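Local structure of putative enoyl-CoA hydratase/isomerase (Bordetella parapertussis, 3ISA) at residues Met89-Val94 / Val114-Ala119; Gly143-Arg148 / Asp218-Ala223; Phe147-Gly152 / Leu212-Asp217. The protein is a putative enoyl-CoA hydratase/isomerase of the crotonase family, probably acting on acyl-CoA thioesters, though its substrate and reaction remain inferred. All coordinates share one frame; numbering follows the deposited sequence. Where two conformers were deposited one is given.

Contact 1: residues Met89-Val94 / Val114-Ala119; sequences MLLQRV and VDLFAA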
loop_
_atom_site.group_PDB
_atom_site.type_symbol
_atom_site.label_atom_id
_atom_site.label_comp_id
_atom_site.label_asym_id
_atom_site.label_seq_id
_atom_site.Cartn_x
_atom_site.Cartn_y
_atom_site.Cartn_z
ATOM N N MET D 89 -6.256 -21.763 -3.081
ATOM C CA MET D 89 -7.477 -21.250 -2.488
ATOM C C MET D 89 -7.715 -21.902 -1.099
ATOM O O MET D 89 -8.043 -21.216 -0.125
ATOM C CB MET D 89 -8.665 -21.380 -3.451
ATOM C CG MET D 89 -8.587 -20.395 -4.668
ATOM S SD MET D 89 -9.885 -20.605 -5.938
ATOM C CE MET D 89 -11.243 -19.813 -5.113
ATOM N N LEU D 90 -7.476 -23.207 -1.013
ATOM C CA LEU D 90 -7.539 -23.930 0.249
ATOM C C LEU D 90 -6.537 -23.380 1.275
ATOM O O LEU D 90 -6.914 -23.111 2.428
ATOM C CB LEU D 90 -7.294 -25.429 0.034
ATOM C CG LEU D 90 -7.137 -26.248 1.330
ATOM C CD1 LEU D 90 -8.413 -26.236 2.219
ATOM C CD2 LEU D 90 -6.649 -27.675 1.036
ATOM N N LEU D 91 -5.288 -23.193 0.852
ATOM C CA LEU D 91 -4.232 -22.710 1.759
ATOM C C LEU D 91 -4.580 -21.323 2.327
ATOM O O LEU D 91 -4.376 -21.041 3.507
ATOM C CB LEU D 91 -2.878 -22.703 1.028
ATOM C CG LEU D 91 -2.403 -24.068 0.528
ATOM C CD1 LEU D 91 -1.132 -23.928 -0.300
ATOM C CD2 LEU D 91 -2.210 -25.018 1.710
ATOM N N GLN D 92 -5.151 -20.474 1.479
ATOM C CA GLN D 92 -5.535 -19.144 1.911
ATOM C C GLN D 92 -6.697 -19.179 2.915
ATOM O O GLN D 92 -6.720 -18.393 3.869
ATOM C CB GLN D 92 -5.827 -18.265 0.684
ATOM C CG GLN D 92 -4.531 -17.956 -0.100
ATOM C CD GLN D 92 -4.737 -16.973 -1.236
ATOM O OE1 GLN D 92 -5.814 -16.373 -1.380
ATOM N NE2 GLN D 92 -3.696 -16.786 -2.040
ATOM N N ARG D 93 -7.645 -20.095 2.711
ATOM C CA ARG D 93 -8.757 -20.285 3.639
ATOM C C ARG D 93 -8.254 -20.750 5.006
ATOM O O ARG D 93 -8.690 -20.240 6.028
ATOM C CB ARG D 93 -9.739 -21.316 3.086
ATOM C CG ARG D 93 -10.780 -20.732 2.159
ATOM C CD ARG D 93 -11.152 -21.781 1.152
ATOM N NE ARG D 93 -12.568 -21.798 0.798
ATOM C CZ ARG D 93 -13.077 -21.232 -0.286
ATOM N NH1 ARG D 93 -14.371 -21.340 -0.530
ATOM N NH2 ARG D 93 -12.298 -20.566 -1.129
ATOM N N VAL D 94 -7.318 -21.694 5.004
ATOM C CA VAL D 94 -6.714 -22.185 6.257
ATOM C C VAL D 94 -5.874 -21.073 6.927
ATOM O O VAL D 94 -6.052 -20.791 8.132
ATOM C CB VAL D 94 -5.897 -23.472 6.023
ATOM C CG1 VAL D 94 -5.230 -23.954 7.341
ATOM C CG2 VAL D 94 -6.793 -24.563 5.415
ATOM N N VAL D 114 3.546 -29.624 2.805
ATOM C CA VAL D 114 4.277 -28.719 3.682
ATOM C C VAL D 114 3.582 -27.355 3.741
ATOM O O VAL D 114 3.518 -26.751 4.800
ATOM C CB VAL D 114 5.781 -28.592 3.252
ATOM C CG1 VAL D 114 6.576 -27.670 4.212
ATOM C CG2 VAL D 114 6.429 -29.995 3.166
ATOM N N ASP D 115 3.027 -26.885 2.622
ATOM C CA ASP D 115 2.339 -25.586 2.638
ATOM C C ASP D 115 1.056 -25.595 3.509
ATOM O O ASP D 115 0.729 -24.603 4.188
ATOM C CB ASP D 115 2.003 -25.165 1.209
ATOM C CG ASP D 115 3.248 -24.952 0.352
ATOM O OD1 ASP D 115 4.197 -24.266 0.809
ATOM O OD2 ASP D 115 3.279 -25.486 -0.772
ATOM N N LEU D 116 0.349 -26.718 3.488
ATOM C CA LEU D 116 -0.847 -26.868 4.307
ATOM C C LEU D 116 -0.476 -26.793 5.785
ATOM O O LEU D 116 -1.131 -26.095 6.565
ATOM C CB LEU D 116 -1.571 -28.169 3.959
ATOM C CG LEU D 116 -2.803 -28.497 4.826
ATOM C CD1 LEU D 116 -3.850 -27.365 4.775
ATOM C CD2 LEU D 116 -3.372 -29.834 4.345
ATOM N N PHE D 117 0.590 -27.508 6.140
ATOM C CA PHE D 117 1.201 -27.442 7.452
ATOM C C PHE D 117 1.569 -25.987 7.828
ATOM O O PHE D 117 1.189 -25.510 8.910
ATOM C CB PHE D 117 2.443 -28.355 7.442
ATOM C CG PHE D 117 3.095 -28.513 8.778
ATOM C CD1 PHE D 117 2.550 -29.374 9.728
ATOM C CD2 PHE D 117 4.283 -27.835 9.077
ATOM C CE1 PHE D 117 3.142 -29.524 10.981
ATOM C CE2 PHE D 117 4.895 -27.993 10.317
ATOM C CZ PHE D 117 4.321 -28.852 11.274
ATOM N N ALA D 118 2.256 -25.287 6.913
ATOM C CA ALA D 118 2.680 -23.878 7.100
ATOM C C ALA D 118 1.518 -22.912 7.338
ATOM O O ALA D 118 1.654 -21.955 8.105
ATOM C CB ALA D 118 3.527 -23.400 5.898
ATOM N N ALA D 119 0.379 -23.173 6.675
ATOM C CA ALA D 119 -0.827 -22.338 6.775
ATOM C C ALA D 119 -1.443 -22.365 8.182
ATOM O O ALA D 119 -2.211 -21.479 8.546
ATOM C CB ALA D 119 -1.864 -22.783 5.727
HETATM O O HOH W 1 -4.621 -20.433 10.380
#

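Contact 2: residues Gly143-Arg148 / Asp218-Ala223; sequences GTRRFR and DADLAA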
loop_
_atom_site.group_PDB
_atom_site.type_symbol
_atom_site.label_atom_id
_atom_site.label_comp_id
_atom_site.label_asym_id
_atom_site.label_seq_id
_atom_site.Cartn_x
_atom_site.Cartn_y
_atom_site.Cartn_z
ATOM N N GLY D 143 3.059 -21.105 -1.951
ATOM C CA GLY D 143 3.324 -20.967 -0.506
ATOM C C GLY D 143 4.540 -20.123 -0.175
ATOM O O GLY D 143 4.935 -20.011 0.998
ATOM N N THR D 144 5.122 -19.503 -1.199
ATOM C CA THR D 144 6.443 -18.882 -1.088
ATOM C C THR D 144 6.497 -17.759 -0.049
ATOM O O THR D 144 7.335 -17.785 0.866
ATOM C CB THR D 144 6.953 -18.409 -2.492
ATOM O OG1 THR D 144 6.843 -19.485 -3.447
ATOM C CG2 THR D 144 8.403 -17.914 -2.386
ATOM N N ARG D 145 5.595 -16.784 -0.172
ATOM C CA ARG D 145 5.579 -15.644 0.743
ATOM C C ARG D 145 5.164 -16.030 2.152
ATOM O O ARG D 145 5.691 -15.470 3.120
ATOM C CB ARG D 145 4.641 -14.554 0.232
ATOM C CG ARG D 145 5.153 -13.856 -1.028
ATOM C CD ARG D 145 4.383 -12.565 -1.234
ATOM N NE ARG D 145 4.735 -11.904 -2.495
ATOM C CZ ARG D 145 4.221 -12.204 -3.682
ATOM N NH1 ARG D 145 3.326 -13.201 -3.809
ATOM N NH2 ARG D 145 4.623 -11.513 -4.748
ATOM N N ARG D 146 4.226 -16.977 2.269
ATOM C CA ARG D 146 3.831 -17.482 3.599
ATOM C C ARG D 146 4.985 -18.166 4.294
ATOM O O ARG D 146 5.192 -17.970 5.508
ATOM C CB ARG D 146 2.600 -18.398 3.541
ATOM C CG ARG D 146 1.267 -17.616 3.351
ATOM C CD ARG D 146 -0.004 -18.529 3.441
ATOM N NE ARG D 146 0.095 -19.644 2.497
ATOM C CZ ARG D 146 -0.299 -19.616 1.222
ATOM N NH1 ARG D 146 -0.904 -18.549 0.700
ATOM N NH2 ARG D 146 -0.118 -20.689 0.471
ATOM N N PHE D 147 5.756 -18.948 3.547
ATOM C CA PHE D 147 6.927 -19.574 4.147
ATOM C C PHE D 147 7.959 -18.514 4.561
ATOM O O PHE D 147 8.492 -18.572 5.672
ATOM C CB PHE D 147 7.509 -20.640 3.231
ATOM C CG PHE D 147 8.652 -21.413 3.841
ATOM C CD1 PHE D 147 8.436 -22.269 4.919
ATOM C CD2 PHE D 147 9.942 -21.293 3.316
ATOM C CE1 PHE D 147 9.501 -22.987 5.478
ATOM C CE2 PHE D 147 11.001 -22.005 3.850
ATOM C CZ PHE D 147 10.785 -22.850 4.932
ATOM N N ARG D 148 8.161 -17.511 3.705
ATOM C CA ARG D 148 8.999 -16.354 4.015
ATOM C C ARG D 148 8.596 -15.635 5.320
ATOM O O ARG D 148 9.450 -15.353 6.161
ATOM C CB ARG D 148 8.993 -15.369 2.844
ATOM C CG ARG D 148 9.788 -14.084 3.107
ATOM C CD ARG D 148 9.257 -12.990 2.220
ATOM N NE ARG D 148 7.899 -12.596 2.586
ATOM C CZ ARG D 148 7.145 -11.790 1.844
ATOM N NH1 ARG D 148 7.622 -11.298 0.698
ATOM N NH2 ARG D 148 5.920 -11.466 2.246
ATOM N N ASP D 218 -3.802 -11.919 -2.680
ATOM C CA ASP D 218 -3.886 -11.657 -4.119
ATOM C C ASP D 218 -2.543 -11.817 -4.811
ATOM O O ASP D 218 -2.461 -12.478 -5.840
ATOM C CB ASP D 218 -4.475 -10.278 -4.387
ATOM C CG ASP D 218 -5.981 -10.239 -4.191
ATOM O OD1 ASP D 218 -6.573 -11.276 -3.839
ATOM O OD2 ASP D 218 -6.576 -9.163 -4.387
ATOM N N ALA D 219 -1.493 -11.263 -4.215
ATOM C CA ALA D 219 -0.137 -11.467 -4.720
ATOM C C ALA D 219 0.227 -12.950 -4.787
ATOM O O ALA D 219 0.802 -13.393 -5.784
ATOM C CB ALA D 219 0.876 -10.685 -3.877
ATOM N N ASP D 220 -0.097 -13.700 -3.724
ATOM C CA ASP D 220 0.151 -15.147 -3.683
ATOM C C ASP D 220 -0.588 -15.956 -4.770
ATOM O O ASP D 220 0.009 -16.803 -5.449
ATOM C CB ASP D 220 -0.181 -15.682 -2.297
ATOM C CG ASP D 220 0.830 -15.232 -1.266
ATOM O OD1 ASP D 220 1.871 -14.661 -1.672
ATOM O OD2 ASP D 220 0.588 -15.436 -0.065
ATOM N N LEU D 221 -1.877 -15.684 -4.932
ATOM C CA LEU D 221 -2.655 -16.369 -5.947
ATOM C C LEU D 221 -2.195 -15.985 -7.363
ATOM O O LEU D 221 -2.083 -16.864 -8.228
ATOM C CB LEU D 221 -4.168 -16.162 -5.752
ATOM C CG LEU D 221 -5.003 -17.025 -6.714
ATOM C CD1 LEU D 221 -4.718 -18.537 -6.597
ATOM C CD2 LEU D 221 -6.481 -16.765 -6.528
ATOM N N ALA D 222 -1.910 -14.691 -7.595
ATOM C CA ALA D 222 -1.376 -14.262 -8.894
ATOM C C ALA D 222 -0.067 -14.979 -9.242
ATOM O O ALA D 222 0.056 -15.526 -10.341
ATOM C CB ALA D 222 -1.183 -12.751 -8.949
ATOM N N ALA D 223 0.864 -15.015 -8.287
ATOM C CA ALA D 223 2.168 -15.674 -8.475
ATOM C C ALA D 223 2.000 -17.168 -8.779
ATOM O O ALA D 223 2.662 -17.697 -9.691
ATOM C CB ALA D 223 3.073 -15.465 -7.258
HETATM O O HOH W 2 3.948 -16.723 -2.592
HETATM O O HOH W 3 3.218 -11.811 -7.258
HETATM O O HOH W 4 2.312 -17.672 0.077
HETATM O O HOH W 5 -1.452 -15.814 1.613
#

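Contact 3: residues Phe147-Gly152 / Leu212-Asp217; sequences FRDIVG and LRDDHD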
loop_
_atom_site.group_PDB
_atom_site.type_symbol
_atom_site.label_atom_id
_atom_site.label_comp_id
_atom_site.label_asym_id
_atom_site.label_seq_id
_atom_site.Cartn_x
_atom_site.Cartn_y
_atom_site.Cartn_z
ATOM N N PHE D 147 5.756 -18.948 3.547
ATOM C CA PHE D 147 6.927 -19.574 4.147
ATOM C C PHE D 147 7.959 -18.514 4.561
ATOM O O PHE D 147 8.492 -18.572 5.672
ATOM C CB PHE D 147 7.509 -20.640 3.231
ATOM C CG PHE D 147 8.652 -21.413 3.841
ATOM C CD1 PHE D 147 8.436 -22.269 4.919
ATOM C CD2 PHE D 147 9.942 -21.293 3.316
ATOM C CE1 PHE D 147 9.501 -22.987 5.478
ATOM C CE2 PHE D 147 11.001 -22.005 3.850
ATOM C CZ PHE D 147 10.785 -22.850 4.932
ATOM N N ARG D 148 8.161 -17.511 3.705
ATOM C CA ARG D 148 8.999 -16.354 4.015
ATOM C C ARG D 148 8.596 -15.635 5.320
ATOM O O ARG D 148 9.450 -15.353 6.161
ATOM C CB ARG D 148 8.993 -15.369 2.844
ATOM C CG ARG D 148 9.788 -14.084 3.107
ATOM C CD ARG D 148 9.257 -12.990 2.220
ATOM N NE ARG D 148 7.899 -12.596 2.586
ATOM C CZ ARG D 148 7.145 -11.790 1.844
ATOM N NH1 ARG D 148 7.622 -11.298 0.698
ATOM N NH2 ARG D 148 5.920 -11.466 2.246
ATOM N N ASP D 149 7.297 -15.389 5.488
ATOM C CA ASP D 149 6.741 -14.692 6.652
ATOM C C ASP D 149 7.039 -15.408 7.964
ATOM O O ASP D 149 7.197 -14.760 8.999
ATOM C CB ASP D 149 5.236 -14.498 6.490
ATOM C CG ASP D 149 4.885 -13.432 5.458
ATOM O OD1 ASP D 149 5.781 -12.747 4.923
ATOM O OD2 ASP D 149 3.690 -13.251 5.193
ATOM N N ILE D 150 7.133 -16.735 7.892
ATOM C CA ILE D 150 7.432 -17.565 9.055
ATOM C C ILE D 150 8.936 -17.556 9.391
ATOM O O ILE D 150 9.312 -17.228 10.518
ATOM C CB ILE D 150 6.949 -19.012 8.843
ATOM C CG1 ILE D 150 5.415 -19.069 8.751
ATOM C CG2 ILE D 150 7.496 -19.973 9.948
ATOM C CD1 ILE D 150 4.884 -20.393 8.127
ATOM N N VAL D 151 9.775 -17.915 8.416
ATOM C CA VAL D 151 11.191 -18.186 8.662
ATOM C C VAL D 151 12.140 -17.027 8.303
ATOM O O VAL D 151 13.331 -17.099 8.599
ATOM C CB VAL D 151 11.669 -19.480 7.925
ATOM C CG1 VAL D 151 10.843 -20.715 8.341
ATOM C CG2 VAL D 151 11.635 -19.271 6.400
ATOM N N GLY D 152 11.625 -15.969 7.669
ATOM C CA GLY D 152 12.458 -14.853 7.237
ATOM C C GLY D 152 12.954 -15.080 5.813
ATOM O O GLY D 152 13.131 -16.229 5.387
ATOM N N LEU D 212 -3.646 -9.682 13.262
ATOM C CA LEU D 212 -2.290 -10.230 13.282
ATOM C C LEU D 212 -1.684 -10.602 11.922
ATOM O O LEU D 212 -0.465 -10.536 11.752
ATOM C CB LEU D 212 -2.198 -11.447 14.219
ATOM C CG LEU D 212 -2.364 -11.184 15.726
ATOM C CD1 LEU D 212 -2.391 -12.506 16.483
ATOM C CD2 LEU D 212 -1.278 -10.259 16.279
ATOM N N ARG D 213 -2.523 -11.016 10.975
ATOM C CA ARG D 213 -2.063 -11.629 9.725
ATOM C C ARG D 213 -1.537 -10.623 8.698
ATOM O O ARG D 213 -2.152 -9.574 8.490
ATOM C CB ARG D 213 -3.208 -12.456 9.117
ATOM C CG ARG D 213 -2.861 -13.195 7.841
ATOM C CD ARG D 213 -3.952 -14.173 7.462
ATOM N NE ARG D 213 -3.562 -14.957 6.295
ATOM C CZ ARG D 213 -4.126 -14.863 5.095
ATOM N NH1 ARG D 213 -5.137 -14.023 4.887
ATOM N NH2 ARG D 213 -3.682 -15.622 4.102
ATOM N N ASP D 214 -0.410 -10.971 8.055
ATOM C CA ASP D 214 0.115 -10.254 6.882
ATOM C C ASP D 214 -0.641 -10.787 5.655
ATOM O O ASP D 214 -0.324 -11.867 5.149
ATOM C CB ASP D 214 1.628 -10.522 6.732
ATOM C CG ASP D 214 2.296 -9.623 5.694
ATOM O OD1 ASP D 214 1.599 -8.795 5.065
ATOM O OD2 ASP D 214 3.534 -9.742 5.520
ATOM N N ASP D 215 -1.633 -10.042 5.184
ATOM C CA ASP D 215 -2.438 -10.502 4.065
ATOM C C ASP D 215 -1.790 -10.107 2.725
ATOM O O ASP D 215 -1.809 -8.939 2.341
ATOM C CB ASP D 215 -3.868 -9.955 4.200
ATOM C CG ASP D 215 -4.749 -10.256 2.997
ATOM O OD1 ASP D 215 -4.381 -11.100 2.152
ATOM O OD2 ASP D 215 -5.830 -9.635 2.895
ATOM N N HIS D 216 -1.215 -11.089 2.035
ATOM C CA HIS D 216 -0.800 -10.917 0.630
ATOM C C HIS D 216 -1.436 -12.000 -0.257
ATOM O O HIS D 216 -0.779 -12.548 -1.151
ATOM C CB HIS D 216 0.737 -10.869 0.491
ATOM C CG HIS D 216 1.452 -11.760 1.455
ATOM N ND1 HIS D 216 1.468 -13.131 1.326
ATOM C CD2 HIS D 216 2.140 -11.481 2.586
ATOM C CE1 HIS D 216 2.134 -13.659 2.337
ATOM N NE2 HIS D 216 2.559 -12.679 3.111
ATOM N N ASP D 217 -2.723 -12.276 -0.009
ATOM C CA ASP D 217 -3.475 -13.335 -0.702
ATOM C C ASP D 217 -3.508 -13.141 -2.235
ATOM O O ASP D 217 -3.267 -14.080 -2.987
ATOM C CB ASP D 217 -4.912 -13.462 -0.145
ATOM C CG ASP D 217 -4.968 -14.147 1.233
ATOM O OD1 ASP D 217 -3.975 -14.764 1.664
ATOM O OD2 ASP D 217 -6.037 -14.094 1.883
#

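Contact 1: residues Met89-Val94 / Val114-Ala119
Asp-115 has the one flat side-chain group among the touching residues, and it meets Leu-91 through aliphatic carbon: CD1 of Leu-91 lies 3.7 Å from CB of Asp-115, while the carboxylate is turned beyond it, where Met-133 and Leu-142 border the residue. Neither face nor edge of that carboxylate meets segment 89-94. The rest of the interface is aliphatic. Leu-91, with CG set beside its backbone N (chi1 -61°), reaches forward so that CD2 presses on the neighbouring backbone, 3.5 Å from Leu-116 CA, tighter than usual van der Waals contact. Val-94 crosses Leu-116 at about a right angle, its CG2 4.1 Å from Leu-116 CD1, and its CG1 meets Ala-119 CB at 3.9 Å. Toward the C-terminal ends of both segments, water 1 lies between Val-94 O (2.7 Å) and Ala-119 O, and its two protons cannot serve every acceptor in reach. The short segment axes run 9.0 Å apart and 21° from parallel, a gap filled by Ala-119 and the branched Leu and Val chains. Phe-117, on the other side of helix 112-119, turns to strand 100-105. Buried near the chain centre, this is near-parallel helix packing in the core of a crotonase-type α/β fold.

Contact 2: residues Gly143-Arg148 / Asp218-Ala223
Arg-145 reaches across to Asp-220 and Ala-219 with its chain extended from CG to NE. Its NH1 donates to Asp-220 OD1 at 3.0 Å with an N-H...O angle of 161°, a salt bridge that uses the anti lone pair of the oxygen. Guanidinium and carboxylate are nearly coplanar (22° apart), and OD1 sits at the guanidinium edge. One face of the group rests against Ala-219, whose CB is 3.5 Å from Arg-145 NH1. Two waters reinforce the grip: water 2 joins the backbone N of Arg-145 to Asp-220 OD1, and water 3 links Arg-145 NH2 to Ala-219 O. A salt-bridge network thus forms, joining helix 144-151 to the C-terminal helix 217-229 of this crotonase-family chain; their short axes stay 10.3 Å apart, leaving long side chains and water to span the gap. Farther along, Arg-146 bends at chi3 (-54°), and its NH1 stands 3.5 Å from Asp-220 OD2. With the two planes close to perpendicular, OD2 is off the plane of the guanidinium and is held by electrostatic attraction. Water 5 makes the directed link, 2.9 Å from Arg-146 NH1 and 2.7 Å from Asp-220 OD2. Partners on both oxygens hold the carboxylate of Asp-220 in its rotation, and the surrounding positive charge would probably favour its ionised form. The principal partner of Arg-146 is instead Glu-88 on helix 77-95, while OD2 of Asp-220 is also hydrogen-bonded to ND1 of His-216.

Contact 3: residues Phe147-Gly152 / Leu212-Asp217
His-216 meets Asp-149 end-on, its NE2 donating to Asp-149 OD2 with an N-H...O angle of 166°. The modelled separation of NE2 and OD2, 2.4 Å, is very short, and its exact value is doubtful; the direction of approach is clearer. OD2 lies at the ring edge, near the imidazole plane, with the carboxylate turned 66° from the ring. The torsions explain the meeting. His-216 holds CG between its backbone N and carbonyl carbon (chi1 35°), swinging the ring toward the helix, while Asp-149 keeps CG beside its own N, which presents OD2 to the loop. The other oxygen of Asp-149 is claimed by its neighbour: Arg-148 bends at chi3, and NE and NH2 both donate side-on to Asp-149 OD1, at 3.2 Å and 3.0 Å, from the same face of the carboxylate. This grip should steady the carboxylate and leave OD2 for the histidine. Segment 212-217 spans the turn between helices 202-212 and 217-229 in the C-terminal part of this crotonase-type chain, and His-216 is the N-cap residue of the second helix. Just before it, Asp-215 OD1 accepts from Asp-217 N at 3.0 Å, an Asx turn that leads into that helix. Asp-214 adds a second carboxylate beside the histidine: its OD2 lies near the ring plane yet 3.5 Å from Asp-149 OD2, a close approach of like charges. Arg-148 NH2, 4.4 Å from Asp-214 OD2, is too far for a salt bridge but would probably ease that repulsion. Above one face of the imidazole, offset toward the rim, sits Asp-214 O. The other ring nitrogen, ND1, is hydrogen-bonded to Asp-220 OD2.

Contacts 2 and 3 both use helix 144-151, and their centres lie about 9 Å apart. His-216 connects them, its CE1 packing 3.4 Å from Arg-145 CB and its ring standing between the carboxylates of Asp-149 and Asp-220. Contact 1 is deeper, with its centre about 11 Å from that of contact 2 and about 12 Å from that of contact 3. It touches the former where Leu-91 CB meets Arg-146 NH2 at 3.5 Å, and reaches the latter through a probable hydrogen bond of 2.9 Å from Gln-92 NE2 to Asp-217 O. As in crotonase relatives, the start of helix 112-119 probably faces the active site.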